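Local coordinates for CLIP-associating protein 2 (Mus musculus, PDB 3WOZ) that probably binds tubulin through its TOG domains and contributes to the control of microtubule dynamics, at residues N165-T178 against F207-Q219. Numbering follows the deposited sequence.
Sequences NSSETRLAVSRVIT and FTMLLGALPKTFQ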
ATOM      1  N   ASN A 165     -11.194 -16.384   7.654  1.00 60.67           N
ATOM      2  CA  ASN A 165     -12.137 -16.764   6.609  1.00 61.11           C
ATOM      3  C   ASN A 165     -13.420 -15.941   6.705  1.00 61.25           C
ATOM      4  O   ASN A 165     -14.407 -16.367   7.309  1.00 61.45           O
ATOM      5  CB  ASN A 165     -12.436 -18.272   6.667  1.00 61.14           C
ATOM      6  CG  ASN A 165     -13.330 -18.744   5.526  1.00 61.49           C
ATOM      7  OD1 ASN A 165     -13.429 -18.096   4.485  1.00 61.96           O
ATOM      8  ND2 ASN A 165     -13.985 -19.882   5.723  1.00 61.60           N
ATOM      9  N   SER A 166     -13.378 -14.749   6.120  1.00 61.45           N
ATOM     10  CA  SER A 166     -14.536 -13.868   6.039  1.00 61.72           C
ATOM     11  C   SER A 166     -15.011 -13.789   4.589  1.00 61.80           C
ATOM     12  O   SER A 166     -14.440 -14.440   3.713  1.00 61.86           O
ATOM     13  CB  SER A 166     -14.183 -12.479   6.568  1.00 61.67           C
ATOM     14  OG  SER A 166     -13.045 -11.957   5.907  1.00 62.07           O
ATOM     15  N   SER A 167     -16.054 -12.999   4.341  1.00 61.91           N
ATOM     16  CA  SER A 167     -16.579 -12.812   2.988  1.00 62.03           C
ATOM     17  C   SER A 167     -15.622 -12.005   2.105  1.00 62.05           C
ATOM     18  O   SER A 167     -15.371 -12.377   0.957  1.00 62.00           O
ATOM     19  CB  SER A 167     -17.964 -12.163   3.030  1.00 62.06           C
ATOM     20  OG  SER A 167     -17.932 -10.910   3.694  1.00 62.90           O
ATOM     21  N   GLU A 168     -15.089 -10.912   2.650  1.00 62.02           N
ATOM     22  CA  GLU A 168     -14.141 -10.057   1.929  1.00 62.16           C
ATOM     23  C   GLU A 168     -12.839 -10.776   1.578  1.00 61.84           C
ATOM     24  O   GLU A 168     -12.335 -10.647   0.460  1.00 61.69           O
ATOM     25  CB  GLU A 168     -13.835  -8.792   2.732  1.00 62.27           C
ATOM     26  CG  GLU A 168     -14.898  -7.717   2.604  1.00 63.26           C
ATOM     27  CD  GLU A 168     -14.556  -6.444   3.361  1.00 64.85           C
ATOM     28  OE1 GLU A 168     -13.631  -6.465   4.207  1.00 65.20           O
ATOM     29  OE2 GLU A 168     -15.223  -5.417   3.108  1.00 65.41           O
ATOM     30  N   THR A 169     -12.314 -11.536   2.534  1.00 61.64           N
ATOM     31  CA  THR A 169     -11.070 -12.272   2.347  1.00 61.48           C
ATOM     32  C   THR A 169     -11.284 -13.473   1.425  1.00 61.44           C
ATOM     33  O   THR A 169     -10.375 -13.878   0.697  1.00 61.40           O
ATOM     34  CB  THR A 169     -10.466 -12.696   3.701  1.00 61.48           C
ATOM     35  OG1 THR A 169     -10.455 -11.568   4.584  1.00 61.60           O
ATOM     36  CG2 THR A 169      -9.044 -13.184   3.529  1.00 61.29           C
ATOM     37  N   ARG A 170     -12.494 -14.026   1.460  1.00 61.35           N
ATOM     38  CA  ARG A 170     -12.913 -15.078   0.540  1.00 61.20           C
ATOM     39  C   ARG A 170     -13.052 -14.520  -0.879  1.00 60.99           C
ATOM     40  O   ARG A 170     -12.656 -15.166  -1.850  1.00 60.93           O
ATOM     41  CB  ARG A 170     -14.241 -15.668   1.014  1.00 61.31           C
ATOM     42  CG  ARG A 170     -14.560 -17.059   0.501  1.00 61.51           C
ATOM     43  CD  ARG A 170     -15.519 -17.802   1.439  1.00 61.47           C
ATOM     44  NE  ARG A 170     -16.635 -16.972   1.901  1.00 61.34           N
ATOM     45  CZ  ARG A 170     -16.853 -16.629   3.171  1.00 61.21           C
ATOM     46  NH1 ARG A 170     -16.040 -17.047   4.135  1.00 61.35           N
ATOM     47  NH2 ARG A 170     -17.895 -15.869   3.478  1.00 60.95           N
ATOM     48  N   LEU A 171     -13.612 -13.316  -0.980  1.00 60.88           N
ATOM     49  CA  LEU A 171     -13.782 -12.609  -2.250  1.00 61.09           C
ATOM     50  C   LEU A 171     -12.432 -12.209  -2.863  1.00 61.07           C
ATOM     51  O   LEU A 171     -12.287 -12.177  -4.085  1.00 61.17           O
ATOM     52  CB  LEU A 171     -14.664 -11.368  -2.042  1.00 61.08           C
ATOM     53  CG  LEU A 171     -15.107 -10.470  -3.205  1.00 61.64           C
ATOM     54  CD1 LEU A 171     -16.112 -11.159  -4.120  1.00 62.23           C
ATOM     55  CD2 LEU A 171     -15.693  -9.170  -2.666  1.00 61.98           C
ATOM     56  N   ALA A 172     -11.456 -11.916  -2.006  1.00 61.04           N
ATOM     57  CA  ALA A 172     -10.121 -11.506  -2.450  1.00 60.87           C
ATOM     58  C   ALA A 172      -9.284 -12.688  -2.919  1.00 60.85           C
ATOM     59  O   ALA A 172      -8.649 -12.621  -3.974  1.00 60.68           O
ATOM     60  CB  ALA A 172      -9.405 -10.749  -1.352  1.00 60.89           C
ATOM     61  N   VAL A 173      -9.290 -13.766  -2.134  1.00 60.81           N
ATOM     62  CA  VAL A 173      -8.544 -14.979  -2.475  1.00 60.98           C
ATOM     63  C   VAL A 173      -9.030 -15.589  -3.798  1.00 61.22           C
ATOM     64  O   VAL A 173      -8.223 -16.115  -4.567  1.00 61.24           O
ATOM     65  CB  VAL A 173      -8.561 -16.017  -1.320  1.00 60.89           C
ATOM     66  CG1 VAL A 173      -7.981 -17.353  -1.764  1.00 60.55           C
ATOM     67  CG2 VAL A 173      -7.781 -15.492  -0.124  1.00 61.07           C
ATOM     68  N   SER A 174     -10.337 -15.496  -4.056  1.00 61.37           N
ATOM     69  CA  SER A 174     -10.937 -15.934  -5.323  1.00 61.65           C
ATOM     70  C   SER A 174     -10.287 -15.252  -6.524  1.00 61.63           C
ATOM     71  O   SER A 174      -9.906 -15.912  -7.488  1.00 61.64           O
ATOM     72  CB  SER A 174     -12.442 -15.649  -5.341  1.00 61.56           C
ATOM     73  OG  SER A 174     -13.106 -16.324  -4.295  1.00 62.15           O
ATOM     74  N   ARG A 175     -10.177 -13.928  -6.452  1.00 61.86           N
ATOM     75  CA  ARG A 175      -9.545 -13.133  -7.505  1.00 62.21           C
ATOM     76  C   ARG A 175      -8.094 -13.542  -7.731  1.00 62.06           C
ATOM     77  O   ARG A 175      -7.650 -13.644  -8.877  1.00 62.31           O
ATOM     78  CB  ARG A 175      -9.629 -11.641  -7.183  1.00 62.34           C
ATOM     79  CG  ARG A 175     -11.039 -11.081  -7.260  1.00 63.49           C
ATOM     80  CD  ARG A 175     -11.044  -9.557  -7.252  1.00 65.46           C
ATOM     81  NE  ARG A 175     -10.370  -8.988  -8.420  1.00 66.22           N
ATOM     82  CZ  ARG A 175     -10.586  -7.762  -8.892  1.00 66.78           C
ATOM     83  NH1 ARG A 175      -9.921  -7.331  -9.957  1.00 67.11           N
ATOM     84  NH2 ARG A 175     -11.471  -6.964  -8.305  1.00 67.37           N
ATOM     85  N   VAL A 176      -7.379 -13.796  -6.634  1.00 61.76           N
ATOM     86  CA  VAL A 176      -5.973 -14.191  -6.678  1.00 61.51           C
ATOM     87  C   VAL A 176      -5.793 -15.539  -7.387  1.00 61.65           C
ATOM     88  O   VAL A 176      -4.877 -15.691  -8.203  1.00 61.50           O
ATOM     89  CB  VAL A 176      -5.324 -14.202  -5.258  1.00 61.35           C
ATOM     90  CG1 VAL A 176      -3.871 -14.642  -5.316  1.00 60.91           C
ATOM     91  CG2 VAL A 176      -5.415 -12.825  -4.615  1.00 61.19           C
ATOM     92  N   ILE A 177      -6.675 -16.498  -7.081  1.00 61.70           N
ATOM     93  CA  ILE A 177      -6.662 -17.834  -7.701  1.00 61.74           C
ATOM     94  C   ILE A 177      -6.593 -17.749  -9.228  1.00 61.73           C
ATOM     95  O   ILE A 177      -5.763 -18.410  -9.859  1.00 61.50           O
ATOM     96  CB  ILE A 177      -7.921 -18.690  -7.322  1.00 61.89           C
ATOM     97  CG1 ILE A 177      -8.236 -18.633  -5.818  1.00 62.09           C
ATOM     98  CG2 ILE A 177      -7.776 -20.141  -7.822  1.00 61.71           C
ATOM     99  CD1 ILE A 177      -7.359 -19.504  -4.920  1.00 61.95           C
ATOM    100  N   THR A 178      -7.470 -16.933  -9.808  1.00 61.90           N
ATOM    101  CA  THR A 178      -7.556 -16.789 -11.261  1.00 62.31           C
ATOM    102  C   THR A 178      -6.359 -16.034 -11.831  1.00 62.43           C
ATOM    103  O   THR A 178      -5.855 -16.383 -12.902  1.00 62.46           O
ATOM    104  CB  THR A 178      -8.869 -16.112 -11.698  1.00 62.26           C
ATOM    105  OG1 THR A 178      -9.081 -14.927 -10.922  1.00 62.59           O
ATOM    106  CG2 THR A 178     -10.046 -17.060 -11.495  1.00 62.66           C
ATOM    107  N   PHE A 207      -7.196 -21.299   6.119  1.00 68.33           N
ATOM    108  CA  PHE A 207      -7.120 -21.274   4.658  1.00 68.96           C
ATOM    109  C   PHE A 207      -7.823 -22.479   4.037  1.00 69.46           C
ATOM    110  O   PHE A 207      -8.384 -22.378   2.945  1.00 69.40           O
ATOM    111  CB  PHE A 207      -5.671 -21.208   4.169  1.00 68.84           C
ATOM    112  CG  PHE A 207      -5.543 -20.845   2.714  1.00 68.79           C
ATOM    113  CD1 PHE A 207      -5.483 -21.833   1.736  1.00 68.62           C
ATOM    114  CD2 PHE A 207      -5.496 -19.512   2.321  1.00 68.64           C
ATOM    115  CE1 PHE A 207      -5.374 -21.498   0.393  1.00 68.46           C
ATOM    116  CE2 PHE A 207      -5.388 -19.169   0.978  1.00 68.56           C
ATOM    117  CZ  PHE A 207      -5.326 -20.165   0.013  1.00 68.58           C
ATOM    118  N   THR A 208      -7.774 -23.617   4.728  1.00 70.20           N
ATOM    119  CA  THR A 208      -8.476 -24.825   4.293  1.00 71.02           C
ATOM    120  C   THR A 208      -9.989 -24.589   4.326  1.00 71.51           C
ATOM    121  O   THR A 208     -10.712 -25.008   3.418  1.00 71.62           O
ATOM    122  CB  THR A 208      -8.094 -26.048   5.160  1.00 71.04           C
ATOM    123  OG1 THR A 208      -6.673 -26.079   5.346  1.00 71.21           O
ATOM    124  CG2 THR A 208      -8.536 -27.352   4.495  1.00 71.18           C
HETATM  125  N   MSE A 209     -10.446 -23.895   5.368  1.00 72.17           N
HETATM  126  CA  MSE A 209     -11.845 -23.515   5.536  1.00 72.95           C
HETATM  127  C   MSE A 209     -12.276 -22.559   4.418  1.00 72.80           C
HETATM  128  O   MSE A 209     -13.377 -22.680   3.874  1.00 72.83           O
HETATM  129  CB  MSE A 209     -12.034 -22.853   6.902  1.00 73.38           C
HETATM  130  CG  MSE A 209     -13.252 -23.322   7.683  1.00 75.91           C
HETATM  131 SE   MSE A 209     -13.223 -22.664   9.528  1.00 82.46          SE
HETATM  132  CE  MSE A 209     -13.788 -20.827   9.201  1.00 80.42           C
ATOM    133  N   LEU A 210     -11.389 -21.615   4.092  1.00 72.68           N
ATOM    134  CA  LEU A 210     -11.574 -20.657   2.997  1.00 72.48           C
ATOM    135  C   LEU A 210     -11.812 -21.380   1.665  1.00 72.41           C
ATOM    136  O   LEU A 210     -12.797 -21.114   0.979  1.00 72.27           O
ATOM    137  CB  LEU A 210     -10.339 -19.743   2.903  1.00 72.50           C
ATOM    138  CG  LEU A 210     -10.215 -18.433   2.096  1.00 72.32           C
ATOM    139  CD1 LEU A 210     -10.658 -18.557   0.637  1.00 72.22           C
ATOM    140  CD2 LEU A 210     -10.920 -17.264   2.769  1.00 72.56           C
ATOM    141  N   LEU A 211     -10.904 -22.293   1.319  1.00 72.54           N
ATOM    142  CA  LEU A 211     -11.000 -23.086   0.089  1.00 72.84           C
ATOM    143  C   LEU A 211     -12.292 -23.897   0.022  1.00 73.07           C
ATOM    144  O   LEU A 211     -12.920 -23.982  -1.034  1.00 73.11           O
ATOM    145  CB  LEU A 211      -9.799 -24.028  -0.047  1.00 72.83           C
ATOM    146  CG  LEU A 211      -8.396 -23.454  -0.262  1.00 72.68           C
ATOM    147  CD1 LEU A 211      -7.356 -24.551  -0.096  1.00 72.80           C
ATOM    148  CD2 LEU A 211      -8.267 -22.794  -1.625  1.00 72.75           C
ATOM    149  N   GLY A 212     -12.676 -24.484   1.156  1.00 73.37           N
ATOM    150  CA  GLY A 212     -13.900 -25.275   1.266  1.00 73.77           C
ATOM    151  C   GLY A 212     -15.152 -24.488   0.924  1.00 74.12           C
ATOM    152  O   GLY A 212     -16.102 -25.037   0.358  1.00 74.10           O
ATOM    153  N   ALA A 213     -15.141 -23.198   1.255  1.00 74.45           N
ATOM    154  CA  ALA A 213     -16.267 -22.305   0.987  1.00 74.92           C
ATOM    155  C   ALA A 213     -16.197 -21.649  -0.399  1.00 75.37           C
ATOM    156  O   ALA A 213     -16.900 -20.669  -0.671  1.00 75.33           O
ATOM    157  CB  ALA A 213     -16.372 -21.253   2.081  1.00 74.83           C
ATOM    158  N   LEU A 214     -15.350 -22.203  -1.268  1.00 75.95           N
ATOM    159  CA  LEU A 214     -15.227 -21.756  -2.658  1.00 76.58           C
ATOM    160  C   LEU A 214     -15.706 -22.845  -3.620  1.00 77.13           C
ATOM    161  O   LEU A 214     -15.637 -24.033  -3.286  1.00 77.11           O
ATOM    162  CB  LEU A 214     -13.772 -21.397  -2.985  1.00 76.47           C
ATOM    163  CG  LEU A 214     -13.077 -20.241  -2.261  1.00 76.34           C
ATOM    164  CD1 LEU A 214     -11.608 -20.196  -2.659  1.00 76.08           C
ATOM    165  CD2 LEU A 214     -13.756 -18.911  -2.549  1.00 75.97           C
ATOM    166  N   PRO A 215     -16.190 -22.450  -4.820  1.00 77.71           N
ATOM    167  CA  PRO A 215     -16.596 -23.420  -5.842  1.00 78.28           C
ATOM    168  C   PRO A 215     -15.456 -24.339  -6.290  1.00 78.92           C
ATOM    169  O   PRO A 215     -14.279 -24.012  -6.099  1.00 78.98           O
ATOM    170  CB  PRO A 215     -17.054 -22.533  -7.004  1.00 78.23           C
ATOM    171  CG  PRO A 215     -17.495 -21.277  -6.353  1.00 77.89           C
ATOM    172  CD  PRO A 215     -16.538 -21.073  -5.219  1.00 77.73           C
ATOM    173  N   LYS A 216     -15.820 -25.473  -6.888  1.00 79.66           N
ATOM    174  CA  LYS A 216     -14.870 -26.513  -7.312  1.00 80.34           C
ATOM    175  C   LYS A 216     -13.781 -26.009  -8.266  1.00 80.78           C
ATOM    176  O   LYS A 216     -12.743 -26.657  -8.430  1.00 80.76           O
ATOM    177  CB  LYS A 216     -15.623 -27.685  -7.952  1.00 80.29           C
ATOM    178  CG  LYS A 216     -16.549 -28.430  -7.001  1.00 80.58           C
ATOM    179  CD  LYS A 216     -17.561 -29.283  -7.760  1.00 80.70           C
ATOM    180  CE  LYS A 216     -18.407 -30.133  -6.818  1.00 80.84           C
ATOM    181  NZ  LYS A 216     -19.219 -29.320  -5.867  1.00 80.89           N
ATOM    182  N   THR A 217     -14.030 -24.857  -8.887  1.00 81.44           N
ATOM    183  CA  THR A 217     -13.089 -24.242  -9.823  1.00 82.11           C
ATOM    184  C   THR A 217     -11.879 -23.655  -9.091  1.00 82.54           C
ATOM    185  O   THR A 217     -10.741 -24.056  -9.348  1.00 82.57           O
ATOM    186  CB  THR A 217     -13.768 -23.150 -10.691  1.00 82.09           C
ATOM    187  OG1 THR A 217     -14.394 -22.178  -9.846  1.00 82.30           O
ATOM    188  CG2 THR A 217     -14.816 -23.762 -11.615  1.00 82.29           C
ATOM    189  N   PHE A 218     -12.139 -22.721  -8.176  1.00 83.14           N
ATOM    190  CA  PHE A 218     -11.093 -22.071  -7.381  1.00 83.71           C
ATOM    191  C   PHE A 218     -10.402 -23.058  -6.444  1.00 84.19           C
ATOM    192  O   PHE A 218      -9.184 -22.996  -6.251  1.00 84.21           O
ATOM    193  CB  PHE A 218     -11.670 -20.914  -6.558  1.00 83.65           C
ATOM    194  CG  PHE A 218     -12.413 -19.888  -7.371  1.00 83.70           C
ATOM    195  CD1 PHE A 218     -11.724 -18.918  -8.096  1.00 83.63           C
ATOM    196  CD2 PHE A 218     -13.804 -19.878  -7.394  1.00 83.86           C
ATOM    197  CE1 PHE A 218     -12.412 -17.963  -8.844  1.00 83.62           C
ATOM    198  CE2 PHE A 218     -14.502 -18.926  -8.137  1.00 83.90           C
ATOM    199  CZ  PHE A 218     -13.802 -17.967  -8.864  1.00 83.91           C
ATOM    200  N   GLN A 219     -11.193 -23.965  -5.872  1.00 84.80           N
ATOM    201  CA  GLN A 219     -10.706 -24.939  -4.898  1.00 85.43           C
ATOM    202  C   GLN A 219      -9.649 -25.877  -5.485  1.00 85.95           C
ATOM    203  O   GLN A 219      -8.575 -26.048  -4.901  1.00 86.05           O
ATOM    204  CB  GLN A 219     -11.877 -25.734  -4.306  1.00 85.38           C
ATOM    205  CG  GLN A 219     -11.486 -26.703  -3.193  1.00 85.41           C
ATOM    206  CD  GLN A 219     -12.634 -27.035  -2.253  1.00 85.25           C
ATOM    207  OE1 GLN A 219     -13.807 -26.966  -2.625  1.00 85.07           O
ATOM    208  NE2 GLN A 219     -12.295 -27.398  -1.022  1.00 85.06           N
TER
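Leu-210 is held between Asn-165 and Val-173. Its CD2 reaches OD1 of Asn-165 at 3.2 Å, while its CD1 lies 3.8 Å from CG1 of Val-173. The amide of Asn-165 rests on the backbone of Met-209 and Leu-210, beside the methyl end of selenomethionine Met-209. In the first turn of helix 167-178, the aliphatic part of Arg-170 passes Ala-213 and Leu-214, with CD 3.6 Å from Ala-213 CB. CD2 of Leu-214 also meets OG of Ser-174. The Phe-218 ring takes Ser-174 CB over one face. Ile-177 CB lies at the ring edge, 3.9 Å from Phe-218 CD1.

Bonds within 165-178 help position these side chains. NH1 of Arg-170 donates to OD1 of Asn-165 at 2.8 Å. OD1 lies near the guanidinium plane, while NH1 stands well above the Asn-165 carbonyl plane. An alanine here lacks OD1, which would probably leave the Arg-170 guanidinium freer to turn and Leu-210 less covered. With OG beside the backbone N (chi1 -60°), Ser-174 turns its hydroxyl back to Arg-170 O.

Helices 167-178 and 207-212 cross at -76°. Helix 204-212 and helix 216-226, the chain's last two, close the C-terminal end of this HEAT-repeat array. Val-173 and Ile-177 also touch Leu-196 of helix 186-202.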